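Local coordinates for protein glutamate--tRNA ligase (Elizabethkingia anophelis, PDB 6B1Z) that probably attaches glutamate to its cognate tRNA in an ATP-dependent reaction, as a class I aminoacyl-tRNA synthetase, at residues Phe278-Asn284 against Ser294-Glu300. Sequence-based numbering, arbitrary orientation.
Sequences FPVFPLN and SAGYREE
Pro-279 lays its CG squarely over one face of the Tyr-297 ring, 3.5 Å from the centroid and 6° off the normal, which meets the geometry of a CH-pi contact. At the far end of that ring a water bridges Tyr-297 OH and the carbonyl of Pro-279. A second water links Val-280 N, Ser-294 OG and Ala-295 O. The backbones join through two successive amides: Tyr-297 N donates to Phe-281 O at 3.0 Å, in the carbonyl plane, and Arg-298 N to Pro-282 O at 2.9 Å with a nearly straight N-H...O angle of 173°. Between these anchors and Asn-284 lies Gly-296, whose CA comes within 3.6 Å of Leu-283 C. Asn-284 OD1 accepts from Gly-296 N (3.0 Å), while its amide stacks on the Glu-299 carboxylate, the planes 12° apart. Both segments belong to the class I catalytic domain and flank a short hairpin-like excursion, strands 285-286 and 293-294, where Ser-294 and Phe-285 share backbone hydrogen bonds. Glu-299, its chain bent at chi2, brings OE2 to two donors on opposite faces of the carboxylate: Asn-284 N and, at 3.0 Å, Arg-298 NH2, the latter in a salt bridge. Leu-283 CD2 sits 3.5 Å above the centre of the Arg-298 guanidinium plane. Further out, NH1 of that arginine pairs with Glu-68 of helix 62-73, Tyr-302 meets the Tyr-297 ring edge-to-face, and Tyr-65 OH hydrogen-bonds Leu-283 O.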
loop_
_atom_site.group_PDB
_atom_site.type_symbol
_atom_site.label_atom_id
_atom_site.label_comp_id
_atom_site.label_asym_id
_atom_site.label_seq_id
_atom_site.Cartn_x
_atom_site.Cartn_y
_atom_site.Cartn_z
ATOM N N PHE A 278 9.036 -8.308 -2.085
ATOM C CA PHE A 278 8.187 -7.241 -2.586
ATOM C C PHE A 278 8.067 -6.180 -1.503
ATOM O O PHE A 278 8.271 -6.464 -0.316
ATOM C CB PHE A 278 6.796 -7.737 -3.029
ATOM C CG PHE A 278 6.024 -8.474 -1.962
ATOM C CD1 PHE A 278 5.270 -7.781 -1.020
ATOM C CD2 PHE A 278 6.007 -9.860 -1.935
ATOM C CE1 PHE A 278 4.551 -8.461 -0.048
ATOM C CE2 PHE A 278 5.289 -10.546 -0.970
ATOM C CZ PHE A 278 4.557 -9.841 -0.021
ATOM N N PRO A 279 7.774 -4.943 -1.882
ATOM C CA PRO A 279 7.689 -3.872 -0.891
ATOM C C PRO A 279 6.391 -3.961 -0.105
ATOM O O PRO A 279 5.429 -4.636 -0.488
ATOM C CB PRO A 279 7.757 -2.591 -1.733
ATOM C CG PRO A 279 7.317 -2.988 -3.088
ATOM C CD PRO A 279 7.618 -4.449 -3.263
ATOM N N VAL A 280 6.386 -3.278 1.031
ATOM C CA VAL A 280 5.206 -3.260 1.883
ATOM C C VAL A 280 4.640 -1.864 2.091
ATOM O O VAL A 280 3.473 -1.746 2.504
ATOM C CB VAL A 280 5.494 -3.931 3.241
ATOM C CG1 VAL A 280 5.713 -5.427 3.043
ATOM C CG2 VAL A 280 6.694 -3.287 3.918
ATOM N N PHE A 281 5.388 -0.807 1.789
ATOM C CA PHE A 281 4.902 0.558 1.941
ATOM C C PHE A 281 4.854 1.248 0.580
ATOM O O PHE A 281 5.661 0.924 -0.298
ATOM C CB PHE A 281 5.826 1.340 2.885
ATOM C CG PHE A 281 6.108 0.624 4.182
ATOM C CD1 PHE A 281 5.075 0.080 4.933
ATOM C CD2 PHE A 281 7.412 0.479 4.629
ATOM C CE1 PHE A 281 5.338 -0.579 6.131
ATOM C CE2 PHE A 281 7.685 -0.181 5.825
ATOM C CZ PHE A 281 6.644 -0.709 6.569
ATOM N N PRO A 282 3.932 2.198 0.363
ATOM C CA PRO A 282 3.900 2.871 -0.952
ATOM C C PRO A 282 5.162 3.663 -1.255
ATOM O O PRO A 282 5.607 3.684 -2.411
ATOM C CB PRO A 282 2.654 3.773 -0.857
ATOM C CG PRO A 282 2.446 3.982 0.633
ATOM C CD PRO A 282 2.853 2.666 1.256
ATOM N N LEU A 283 5.757 4.304 -0.244
ATOM C CA LEU A 283 6.929 5.152 -0.401
ATOM C C LEU A 283 8.018 4.689 0.554
ATOM O O LEU A 283 7.747 4.035 1.566
ATOM C CB LEU A 283 6.602 6.627 -0.107
ATOM C CG LEU A 283 5.280 7.193 -0.610
ATOM C CD1 LEU A 283 5.102 8.635 -0.122
ATOM C CD2 LEU A 283 5.214 7.150 -2.122
ATOM N N ASN A 284 9.257 5.069 0.231
ATOM C CA ASN A 284 10.389 4.841 1.121
ATOM C C ASN A 284 10.063 5.265 2.548
ATOM O O ASN A 284 9.532 6.356 2.773
ATOM C CB ASN A 284 11.599 5.639 0.637
ATOM C CG ASN A 284 12.430 4.900 -0.383
ATOM O OD1 ASN A 284 11.975 3.949 -1.006
ATOM N ND2 ASN A 284 13.667 5.346 -0.561
ATOM N N SER A 294 13.153 0.988 4.273
ATOM C CA SER A 294 12.352 0.061 3.483
ATOM C C SER A 294 11.963 0.747 2.173
ATOM O O SER A 294 11.325 1.807 2.187
ATOM C CB SER A 294 11.113 -0.372 4.268
ATOM O OG SER A 294 10.306 -1.270 3.525
ATOM N N ALA A 295 12.353 0.152 1.042
ATOM C CA ALA A 295 12.082 0.759 -0.256
ATOM C C ALA A 295 10.603 0.630 -0.599
ATOM O O ALA A 295 10.012 -0.442 -0.455
ATOM C CB ALA A 295 12.939 0.102 -1.341
ATOM N N GLY A 296 10.000 1.728 -1.038
ATOM C CA GLY A 296 8.583 1.715 -1.339
ATOM C C GLY A 296 8.270 1.190 -2.738
ATOM O O GLY A 296 9.145 1.050 -3.598
ATOM N N TYR A 297 6.982 0.901 -2.951
ATOM C CA TYR A 297 6.499 0.572 -4.292
ATOM C C TYR A 297 6.945 1.616 -5.307
ATOM O O TYR A 297 7.416 1.281 -6.403
ATOM C CB TYR A 297 4.972 0.456 -4.303
ATOM C CG TYR A 297 4.434 -0.884 -3.824
ATOM C CD1 TYR A 297 4.219 -1.132 -2.473
ATOM C CD2 TYR A 297 4.132 -1.889 -4.738
ATOM C CE1 TYR A 297 3.712 -2.351 -2.039
ATOM C CE2 TYR A 297 3.629 -3.101 -4.314
ATOM C CZ TYR A 297 3.442 -3.330 -2.967
ATOM O OH TYR A 297 2.935 -4.536 -2.541
ATOM N N ARG A 298 6.808 2.902 -4.956
ATOM C CA ARG A 298 7.161 3.960 -5.901
ATOM C C ARG A 298 8.628 3.862 -6.314
ATOM O O ARG A 298 8.954 3.866 -7.507
ATOM C CB ARG A 298 6.860 5.335 -5.297
ATOM C CG ARG A 298 7.259 6.495 -6.227
ATOM C CD ARG A 298 7.072 7.854 -5.561
ATOM N NE ARG A 298 7.901 7.971 -4.364
ATOM C CZ ARG A 298 7.886 9.022 -3.550
ATOM N NH1 ARG A 298 7.098 10.053 -3.825
ATOM N NH2 ARG A 298 8.650 9.038 -2.468
ATOM N N GLU A 299 9.523 3.747 -5.341
ATOM C CA GLU A 299 10.946 3.745 -5.641
ATOM C C GLU A 299 11.393 2.443 -6.293
ATOM O O GLU A 299 12.406 2.442 -7.007
ATOM C CB GLU A 299 11.735 4.010 -4.364
ATOM C CG GLU A 299 11.548 5.433 -3.812
ATOM C CD GLU A 299 10.350 5.582 -2.867
ATOM O OE1 GLU A 299 9.462 4.704 -2.844
ATOM O OE2 GLU A 299 10.320 6.583 -2.111
ATOM N N GLU A 300 10.654 1.351 -6.083
ATOM C CA GLU A 300 10.938 0.088 -6.758
ATOM C C GLU A 300 10.429 0.066 -8.191
ATOM O O GLU A 300 10.626 -0.938 -8.886
ATOM C CB GLU A 300 10.326 -1.084 -5.975
ATOM C CG GLU A 300 11.069 -1.399 -4.680
ATOM C CD GLU A 300 12.503 -1.843 -4.924
ATOM O OE1 GLU A 300 12.717 -2.714 -5.786
ATOM O OE2 GLU A 300 13.419 -1.307 -4.267
HETATM O O HOH W 1 2.925 -5.061 0.104
HETATM O O HOH W 2 8.472 -1.096 1.535
#